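Local coordinates for CELL WALL surface anchor family protein (Streptococcus pneumoniae, PDB 2X9Z) that probably forms the repeating backbone (shaft) of the pneumococcal pilus, a cell-surface fibre involved in adhesion, at residues A[40-45]-A[101-106]; A[46-51]-A[136-141]; A[142-147]-A[243-248]. The protein carries 1 engineered substitution. All coordinates share one frame; numbering follows the deposited sequence.

Contact 1. Residues A[40-45]-A[101-106]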
loop_
_atom_site.group_PDB
_atom_site.type_symbol
_atom_site.label_atom_id
_atom_site.label_comp_id
_atom_site.label_asym_id
_atom_site.label_seq_id
_atom_site.Cartn_x
_atom_site.Cartn_y
_atom_site.Cartn_z
ATOM N N THR A 40 7.442 -7.181 -8.947
ATOM C CA THR A 40 7.460 -8.173 -7.875
ATOM C C THR A 40 8.056 -9.474 -8.383
ATOM O O THR A 40 7.702 -9.949 -9.464
ATOM C CB THR A 40 6.031 -8.439 -7.344
ATOM O OG1 THR A 40 5.414 -7.188 -7.023
ATOM C CG2 THR A 40 6.069 -9.313 -6.097
ATOM N N LYS A 41 8.975 -10.036 -7.607
ATOM C CA LYS A 41 9.585 -11.314 -7.930
ATOM C C LYS A 41 8.989 -12.381 -7.028
ATOM O O LYS A 41 9.097 -12.299 -5.806
ATOM C CB LYS A 41 11.096 -11.261 -7.697
ATOM C CG LYS A 41 11.818 -10.188 -8.474
ATOM C CD LYS A 41 11.950 -10.537 -9.937
ATOM C CE LYS A 41 12.780 -9.484 -10.661
ATOM N NZ LYS A 41 12.923 -9.777 -12.117
ATOM N N ILE A 42 8.366 -13.378 -7.637
ATOM C CA ILE A 42 7.771 -14.481 -6.900
ATOM C C ILE A 42 8.681 -15.692 -7.054
ATOM O O ILE A 42 9.076 -16.033 -8.167
ATOM C CB ILE A 42 6.347 -14.765 -7.422
ATOM C CG1 ILE A 42 5.447 -13.560 -7.103
ATOM C CG2 ILE A 42 5.777 -16.069 -6.843
ATOM C CD1 ILE A 42 4.033 -13.694 -7.579
ATOM N N PRO A 43 9.049 -16.325 -5.931
ATOM C CA PRO A 43 10.036 -17.411 -5.967
ATOM C C PRO A 43 9.535 -18.649 -6.720
ATOM O O PRO A 43 8.328 -18.860 -6.860
ATOM C CB PRO A 43 10.246 -17.747 -4.481
ATOM C CG PRO A 43 9.679 -16.605 -3.721
ATOM C CD PRO A 43 8.576 -16.053 -4.566
ATOM N N ALA A 44 10.462 -19.463 -7.209
ATOM C CA ALA A 44 10.100 -20.768 -7.765
ATOM C C ALA A 44 9.325 -21.614 -6.749
ATOM O O ALA A 44 9.543 -21.514 -5.534
ATOM C CB ALA A 44 11.344 -21.512 -8.233
ATOM N N LEU A 45 8.407 -22.431 -7.260
ATOM C CA LEU A 45 7.652 -23.394 -6.451
ATOM C C LEU A 45 6.762 -22.744 -5.390
ATOM O O LEU A 45 6.524 -23.327 -4.332
ATOM C CB LEU A 45 8.586 -24.439 -5.816
ATOM C CG LEU A 45 9.493 -25.168 -6.810
ATOM C CD1 LEU A 45 10.403 -26.160 -6.096
ATOM C CD2 LEU A 45 8.670 -25.869 -7.883
ATOM N N ALA A 101 -2.266 -19.563 -11.107
ATOM C CA ALA A 101 -1.698 -20.723 -11.790
ATOM C C ALA A 101 -0.458 -20.356 -12.602
ATOM O O ALA A 101 0.392 -21.207 -12.859
ATOM C CB ALA A 101 -2.744 -21.390 -12.684
ATOM N N LYS A 102 -0.363 -19.095 -13.011
ATOM C CA LYS A 102 0.756 -18.638 -13.827
ATOM C C LYS A 102 1.981 -18.218 -13.007
ATOM O O LYS A 102 3.069 -18.072 -13.560
ATOM C CB LYS A 102 0.316 -17.503 -14.761
ATOM C CG LYS A 102 -0.663 -17.967 -15.830
ATOM C CD LYS A 102 -1.177 -16.831 -16.693
ATOM C CE LYS A 102 -2.002 -17.391 -17.845
ATOM N NZ LYS A 102 -2.545 -16.306 -18.706
ATOM N N VAL A 103 1.815 -18.036 -11.697
ATOM C CA VAL A 103 2.957 -17.688 -10.846
ATOM C C VAL A 103 3.302 -18.760 -9.817
ATOM O O VAL A 103 4.422 -18.787 -9.326
ATOM C CB VAL A 103 2.791 -16.314 -10.141
ATOM C CG1 VAL A 103 2.612 -15.211 -11.165
ATOM C CG2 VAL A 103 1.630 -16.337 -9.156
ATOM N N ASN A 104 2.349 -19.640 -9.502
ATOM C CA ASN A 104 2.573 -20.720 -8.542
ATOM C C ASN A 104 3.174 -21.944 -9.217
ATOM O O ASN A 104 2.940 -22.185 -10.406
ATOM C CB ASN A 104 1.257 -21.152 -7.890
ATOM C CG ASN A 104 0.831 -20.252 -6.752
ATOM O OD1 ASN A 104 1.643 -19.537 -6.162
ATOM N ND2 ASN A 104 -0.458 -20.293 -6.427
ATOM N N ASP A 105 3.927 -22.729 -8.451
ATOM C CA ASP A 105 4.455 -24.000 -8.937
ATOM C C ASP A 105 5.201 -23.862 -10.265
ATOM O O ASP A 105 5.043 -24.687 -11.173
ATOM C CB ASP A 105 3.333 -25.035 -9.068
ATOM C CG ASP A 105 3.856 -26.463 -9.164
ATOM O OD1 ASP A 105 4.967 -26.732 -8.656
ATOM O OD2 ASP A 105 3.151 -27.322 -9.741
ATOM N N GLN A 106 6.019 -22.817 -10.361
ATOM C CA GLN A 106 6.880 -22.605 -11.524
ATOM C C GLN A 106 8.330 -22.940 -11.167
ATOM O O GLN A 106 8.717 -22.893 -9.995
ATOM C CB GLN A 106 6.745 -21.170 -12.038
ATOM C CG GLN A 106 5.302 -20.799 -12.335
ATOM C CD GLN A 106 4.684 -21.648 -13.443
ATOM O OE1 GLN A 106 5.355 -22.040 -14.401
ATOM N NE2 GLN A 106 3.393 -21.908 -13.329
HETATM O O HOH W 1 6.379 -20.453 -8.525
#
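Val103 and Ile42 pack against each other at one end of a Cna-B-like domain, where strand 33-42 of the five-stranded antiparallel sheet runs into a loop and meets residues 101-106, the weakly bonded last part of helix 97-103 and the loop that follows. Val103 offers its branch point: Ile42 CD1 lies 3.9 Å from Val103 CB, close to both methyls as well, so one methyl end is set into the fork of the other side chain. Ile42 reaches it with CG1 placed beside its own backbone N (chi1 -66°) and CD1 extended beyond. Both side chains are buried, and this is the apolar part of the contact.

Past Val103 the character changes. Its carbonyl oxygen is 2.7 Å from a water that also lies 3.0 Å from Pro43 O, so that a single molecule links the two loops. Asn104 turns to a different neighbour, its OD1 accepting from the backbone N of Tyr48. Asp105 takes a left-handed backbone conformation, as does Leu45 across from it; the two side chains meet obliquely at the exposed surface, with Leu45 CD2 3.9 Å from Asp105 OD1.

Gln106 completes the join. Its backbone N donates to the same water, while its carbonyl oxygen, also touching Ala44, receives the hydrogen bond between the two backbones, from Leu45 N at 2.8 Å and in the carbonyl plane. The side chain of Gln106 leads away from Leu45 and curls back over its own loop, where NE2 donates to Asn104 O at 3.0 Å through a bent bond of 131°.

Contact 2. Residues A[46-51]-A[136-141]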
loop_
_atom_site.group_PDB
_atom_site.type_symbol
_atom_site.label_atom_id
_atom_site.label_comp_id
_atom_site.label_asym_id
_atom_site.label_seq_id
_atom_site.Cartn_x
_atom_site.Cartn_y
_atom_site.Cartn_z
ATOM N N ALA A 46 6.258 -21.549 -5.682
ATOM C CA ALA A 46 5.313 -20.882 -4.797
ATOM C C ALA A 46 3.967 -21.603 -4.770
ATOM O O ALA A 46 3.584 -22.259 -5.739
ATOM C CB ALA A 46 5.131 -19.423 -5.227
ATOM N N ASN A 47 3.254 -21.485 -3.655
ATOM C CA ASN A 47 1.906 -22.031 -3.553
ATOM C C ASN A 47 0.974 -21.047 -2.849
ATOM O O ASN A 47 0.299 -21.390 -1.878
ATOM C CB ASN A 47 1.914 -23.380 -2.832
ATOM C CG ASN A 47 0.616 -24.136 -3.008
ATOM O OD1 ASN A 47 -0.043 -24.022 -4.044
ATOM N ND2 ASN A 47 0.240 -24.913 -1.997
ATOM N N TYR A 48 0.937 -19.816 -3.347
ATOM C CA TYR A 48 0.161 -18.781 -2.691
ATOM C C TYR A 48 -1.331 -18.973 -2.911
ATOM O O TYR A 48 -1.769 -19.300 -4.015
ATOM C CB TYR A 48 0.558 -17.399 -3.203
ATOM C CG TYR A 48 2.003 -16.999 -2.969
ATOM C CD1 TYR A 48 2.785 -17.630 -2.007
ATOM C CD2 TYR A 48 2.576 -15.963 -3.703
ATOM C CE1 TYR A 48 4.108 -17.246 -1.801
ATOM C CE2 TYR A 48 3.886 -15.575 -3.508
ATOM C CZ TYR A 48 4.655 -16.215 -2.556
ATOM O OH TYR A 48 5.966 -15.804 -2.375
ATOM N N ALA A 49 -2.104 -18.740 -1.855
ATOM C CA ALA A 49 -3.558 -18.658 -1.942
ATOM C C ALA A 49 -3.985 -17.249 -2.342
ATOM O O ALA A 49 -5.077 -17.056 -2.871
ATOM C CB ALA A 49 -4.187 -19.022 -0.599
ATOM N N THR A 50 -3.130 -16.268 -2.066
ATOM C CA THR A 50 -3.409 -14.872 -2.377
ATOM C C THR A 50 -2.141 -14.187 -2.861
ATOM O O THR A 50 -1.060 -14.378 -2.291
ATOM C CB THR A 50 -3.949 -14.108 -1.142
ATOM O OG1 THR A 50 -5.185 -14.696 -0.715
ATOM C CG2 THR A 50 -4.165 -12.623 -1.459
ATOM N N ALA A 51 -2.290 -13.410 -3.929
ATOM C CA ALA A 51 -1.262 -12.497 -4.402
ATOM C C ALA A 51 -1.986 -11.203 -4.752
ATOM O O ALA A 51 -2.588 -11.087 -5.820
ATOM C CB ALA A 51 -0.542 -13.064 -5.609
ATOM N N PHE A 136 2.282 -5.631 -0.983
ATOM C CA PHE A 136 2.017 -6.934 -1.572
ATOM C C PHE A 136 1.576 -7.834 -0.430
ATOM O O PHE A 136 2.364 -8.140 0.472
ATOM C CB PHE A 136 3.253 -7.505 -2.271
ATOM C CG PHE A 136 3.027 -8.846 -2.912
ATOM C CD1 PHE A 136 2.014 -9.023 -3.848
ATOM C CD2 PHE A 136 3.827 -9.933 -2.583
ATOM C CE1 PHE A 136 1.801 -10.254 -4.444
ATOM C CE2 PHE A 136 3.620 -11.170 -3.182
ATOM C CZ PHE A 136 2.607 -11.326 -4.111
ATOM N N ASN A 137 0.301 -8.204 -0.455
ATOM C CA ASN A 137 -0.300 -9.046 0.570
ATOM C C ASN A 137 -0.444 -10.439 0.009
ATOM O O ASN A 137 -1.136 -10.645 -0.989
ATOM C CB ASN A 137 -1.657 -8.484 0.971
ATOM C CG ASN A 137 -1.561 -7.030 1.368
ATOM O OD1 ASN A 137 -1.235 -6.699 2.525
ATOM N ND2 ASN A 137 -1.807 -6.141 0.410
ATOM N N TYR A 138 0.237 -11.388 0.637
ATOM C CA TYR A 138 0.347 -12.727 0.078
ATOM C C TYR A 138 0.416 -13.773 1.184
ATOM O O TYR A 138 0.602 -13.448 2.357
ATOM C CB TYR A 138 1.611 -12.819 -0.790
ATOM C CG TYR A 138 2.881 -12.942 0.027
ATOM C CD1 TYR A 138 3.458 -11.831 0.637
ATOM C CD2 TYR A 138 3.504 -14.174 0.189
ATOM C CE1 TYR A 138 4.618 -11.949 1.391
ATOM C CE2 TYR A 138 4.662 -14.301 0.941
ATOM C CZ TYR A 138 5.215 -13.188 1.543
ATOM O OH TYR A 138 6.374 -13.321 2.284
ATOM N N GLY A 139 0.299 -15.034 0.801
ATOM C CA GLY A 139 0.497 -16.113 1.743
ATOM C C GLY A 139 -0.063 -17.406 1.213
ATOM O O GLY A 139 -0.730 -17.433 0.175
ATOM N N ASN A 140 0.220 -18.486 1.930
ATOM C CA ASN A 140 -0.313 -19.794 1.582
ATOM C C ASN A 140 -1.770 -19.960 2.016
ATOM O O ASN A 140 -2.450 -20.895 1.580
ATOM C CB ASN A 140 0.557 -20.890 2.192
ATOM C CG ASN A 140 1.919 -20.997 1.527
ATOM O OD1 ASN A 140 2.264 -20.210 0.644
ATOM N ND2 ASN A 140 2.698 -21.983 1.946
ATOM N N ASN A 141 -2.222 -19.075 2.904
ATOM C CA ASN A 141 -3.635 -18.965 3.264
ATOM C C ASN A 141 -4.220 -17.720 2.612
ATOM O O ASN A 141 -3.482 -16.798 2.264
ATOM C CB ASN A 141 -3.810 -18.843 4.779
ATOM C CG ASN A 141 -3.153 -19.976 5.537
ATOM O OD1 ASN A 141 -3.363 -21.154 5.239
ATOM N ND2 ASN A 141 -2.362 -19.622 6.537
HETATM O O HOH W 2 4.274 -20.838 -1.070
HETATM O O HOH W 3 -1.824 -22.489 -0.496
#
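The ring of Tyr48 is sandwiched: Ala46 CB sits over the centre of one face, and Tyr138 CD2 lies 3.6 Å above the opposite face, displaced toward the rim. The two tyrosine rings meet obliquely, their planes 52° apart. At the edge of the Tyr48 ring, in its plane, Asn140 OD1 is 3.7 Å from CD1. Phe136 turns its own edge toward Tyr48 CE2, and its CE1 reaches Ala51 CB at 3.8 Å; with CG anti to the backbone N (chi1 -179°), the ring is carried across to the neighbouring strand.

These rings lie beside the antiparallel pairing of strands 50-57 and 130-139 in the mixed sheet of the Cna-B-like domain. Thr50 and Gly139 form a hydrogen-bonded pair, though both of its bonds are weak. Gly139 O is held more firmly by Ala49 N, at 2.8 Å, and so takes two successive N-H groups where the ladder ends. On the other face of the sheet, Thr50 packs CG2 against Asn137 O while its OG1 accepts from Asp143 N. Toward the exposed end, two waters complete the join: one bridges Asn47 N and Asn140 OD1, the other donates to Asn47 O at 2.8 Å and to Asn140 O at 2.7 Å.

Contact 3. Residues A[142-147]-A[243-248]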
loop_
_atom_site.group_PDB
_atom_site.type_symbol
_atom_site.label_atom_id
_atom_site.label_comp_id
_atom_site.label_asym_id
_atom_site.label_seq_id
_atom_site.Cartn_x
_atom_site.Cartn_y
_atom_site.Cartn_z
ATOM N N PRO A 142 -5.549 -17.680 2.443
ATOM C CA PRO A 142 -6.133 -16.448 1.900
ATOM C C PRO A 142 -5.714 -15.248 2.749
ATOM O O PRO A 142 -5.715 -15.343 3.978
ATOM C CB PRO A 142 -7.645 -16.709 2.008
ATOM C CG PRO A 142 -7.766 -18.206 1.947
ATOM C CD PRO A 142 -6.560 -18.725 2.684
ATOM N N ASP A 143 -5.328 -14.152 2.105
ATOM C CA ASP A 143 -4.941 -12.956 2.840
ATOM C C ASP A 143 -5.891 -11.790 2.584
ATOM O O ASP A 143 -6.260 -11.514 1.437
ATOM C CB ASP A 143 -3.514 -12.535 2.510
ATOM C CG ASP A 143 -2.929 -11.653 3.595
ATOM O OD1 ASP A 143 -2.443 -12.211 4.609
ATOM O OD2 ASP A 143 -2.985 -10.409 3.449
ATOM N N HIS A 144 -6.247 -11.091 3.655
ATOM C CA HIS A 144 -7.208 -9.991 3.608
ATOM C C HIS A 144 -6.569 -8.619 3.814
ATOM O O HIS A 144 -7.275 -7.618 3.919
ATOM C CB HIS A 144 -8.298 -10.204 4.658
ATOM C CG HIS A 144 -9.083 -11.462 4.463
ATOM N ND1 HIS A 144 -8.737 -12.660 5.052
ATOM C CD2 HIS A 144 -10.198 -11.705 3.737
ATOM C CE1 HIS A 144 -9.607 -13.586 4.697
ATOM N NE2 HIS A 144 -10.502 -13.034 3.898
ATOM N N GLY A 145 -5.242 -8.573 3.859
ATOM C CA GLY A 145 -4.541 -7.314 4.058
ATOM C C GLY A 145 -4.460 -6.436 2.821
ATOM O O GLY A 145 -4.642 -6.891 1.689
ATOM N N ASN A 146 -4.161 -5.161 3.049
ATOM C CA ASN A 146 -4.022 -4.182 1.975
ATOM C C ASN A 146 -3.192 -2.997 2.479
ATOM O O ASN A 146 -2.600 -3.068 3.558
ATOM C CB ASN A 146 -5.394 -3.751 1.457
ATOM C CG ASN A 146 -6.297 -3.301 2.565
ATOM O OD1 ASN A 146 -5.886 -2.523 3.416
ATOM N ND2 ASN A 146 -7.527 -3.806 2.585
ATOM N N THR A 147 -3.128 -1.910 1.715
ATOM C CA THR A 147 -2.182 -0.842 2.021
ATOM C C THR A 147 -2.858 0.296 2.797
ATOM O O THR A 147 -4.058 0.517 2.666
ATOM C CB THR A 147 -1.494 -0.331 0.728
ATOM O OG1 THR A 147 -0.251 0.301 1.053
ATOM C CG2 THR A 147 -2.395 0.631 -0.058
ATOM N N TRP A 243 -7.136 -9.263 10.487
ATOM C CA TRP A 243 -7.626 -10.603 10.189
ATOM C C TRP A 243 -6.596 -11.638 10.611
ATOM O O TRP A 243 -5.420 -11.510 10.269
ATOM C CB TRP A 243 -7.840 -10.769 8.685
ATOM C CG TRP A 243 -8.897 -9.931 8.041
ATOM C CD1 TRP A 243 -8.845 -8.582 7.788
ATOM C CD2 TRP A 243 -10.131 -10.400 7.472
ATOM N NE1 TRP A 243 -9.986 -8.188 7.121
ATOM C CE2 TRP A 243 -10.791 -9.279 6.922
ATOM C CE3 TRP A 243 -10.749 -11.654 7.390
ATOM C CZ2 TRP A 243 -12.037 -9.374 6.294
ATOM C CZ3 TRP A 243 -11.993 -11.749 6.763
ATOM C CH2 TRP A 243 -12.620 -10.615 6.224
ATOM N N LYS A 244 -7.028 -12.678 11.321
ATOM C CA LYS A 244 -6.111 -13.743 11.725
ATOM C C LYS A 244 -5.854 -14.707 10.557
ATOM O O LYS A 244 -6.307 -15.851 10.572
ATOM C CB LYS A 244 -6.664 -14.496 12.932
ATOM C CG LYS A 244 -5.628 -15.292 13.686
ATOM C CD LYS A 244 -6.277 -16.027 14.855
ATOM C CE LYS A 244 -5.248 -16.755 15.693
ATOM N NZ LYS A 244 -5.874 -17.271 16.938
ATOM N N ASP A 245 -5.122 -14.240 9.548
ATOM C CA ASP A 245 -4.886 -15.022 8.331
ATOM C C ASP A 245 -3.714 -15.999 8.438
ATOM O O ASP A 245 -3.566 -16.878 7.590
ATOM C CB ASP A 245 -4.638 -14.092 7.139
ATOM C CG ASP A 245 -5.870 -13.298 6.733
ATOM O OD1 ASP A 245 -7.009 -13.785 6.929
ATOM O OD2 ASP A 245 -5.688 -12.177 6.209
ATOM N N GLU A 246 -2.870 -15.833 9.454
ATOM C CA GLU A 246 -1.722 -16.720 9.660
ATOM C C GLU A 246 -0.791 -16.748 8.447
ATOM O O GLU A 246 -0.316 -17.806 8.026
ATOM C CB GLU A 246 -2.181 -18.137 10.035
ATOM C CG GLU A 246 -3.017 -18.196 11.307
ATOM C CD GLU A 246 -2.244 -17.776 12.545
ATOM O OE1 GLU A 246 -1.004 -17.624 12.462
ATOM O OE2 GLU A 246 -2.879 -17.606 13.609
ATOM N N ASN A 247 -0.542 -15.568 7.888
ATOM C CA ASN A 247 0.369 -15.406 6.759
ATOM C C ASN A 247 1.604 -14.589 7.135
ATOM O O ASN A 247 1.627 -13.944 8.183
ATOM C CB ASN A 247 -0.364 -14.708 5.612
ATOM C CG ASN A 247 -1.293 -15.639 4.862
ATOM O OD1 ASN A 247 -1.028 -16.839 4.734
ATOM N ND2 ASN A 247 -2.384 -15.089 4.352
ATOM N N PRO A 248 2.633 -14.606 6.268
ATOM C CA PRO A 248 3.817 -13.773 6.498
ATOM C C PRO A 248 3.457 -12.293 6.449
ATOM O O PRO A 248 2.420 -11.924 5.888
ATOM C CB PRO A 248 4.725 -14.110 5.305
ATOM C CG PRO A 248 4.210 -15.395 4.751
ATOM C CD PRO A 248 2.739 -15.391 5.024
HETATM O O HOH W 4 -7.327 -16.280 5.941
#
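His144 lies flat on Trp243 in a face-to-face stack that joins the loop 142-147, which follows strand 130-139, to the end of strand 237-243 and the turn after it, where two Cna-B-like regions of the pilin meet. This is the tightly packed part. The imidazole and the six-membered ring of Trp243 are 3.6 Å apart at their centroids with planes 9° apart, while His144 CB sits over the five-membered ring in a CH-pi contact. Trp243 is tied down in turn by NE1, which donates to Asp228.

Asp245 grips His144 at two points. Its OD1 accepts from ND1 at 2.8 Å, on the syn side of the carboxylate and close to the plane of the imidazole; OD2 takes the backbone N of the same residue, also at 2.8 Å, from above the carboxylate plane. Ring rotation is thus fixed both by the stack and by the edge bond, and the nearby carboxylate would be expected to favour a protonated imidazole.

The side toward Pro142 is looser and wetter. Pro142 is exposed, and its carbonyl oxygen has a weak bond from Asn247 ND2 and a water that it shares with Asp245 OD1. Asp143 occupies the ground between. Its OD2 closes an Asx turn on Gly145 N, while OD1 is bonded to Ser226 OG and Asn247 ND2. These bonds probably temper a like-charge approach, Asp143 OD1 lying 3.6 Å from Asp245 OD2. Asn247 ND2 donates to the anti lone pair of Asp143 OD1 at 2.9 Å, along a nearly straight bond of 166°.

From the N terminus, strand 33-42 leads into 40-45 and then directly into 46-51, so contacts 1 and 2 open one after the other. Contact 1 closes first, at 101-106, and contact 2 at 136-141; their loops therefore cross. The two touch where Asp105 N meets Ala46 O, tying the loop after helix 97-103 to the connection between strands 33-42 and 50-57, which belong to different sheets. Contact 3 opens immediately afterwards at 142-147 and closes at 243-248, enclosing the strands of the next sheet, in series with the others. Besides the Thr50 bond, Asn141 O to Asn247 ND2 connects contact 2 to contact 3, before the chain returns to strand 257-259 beside strand 130-139.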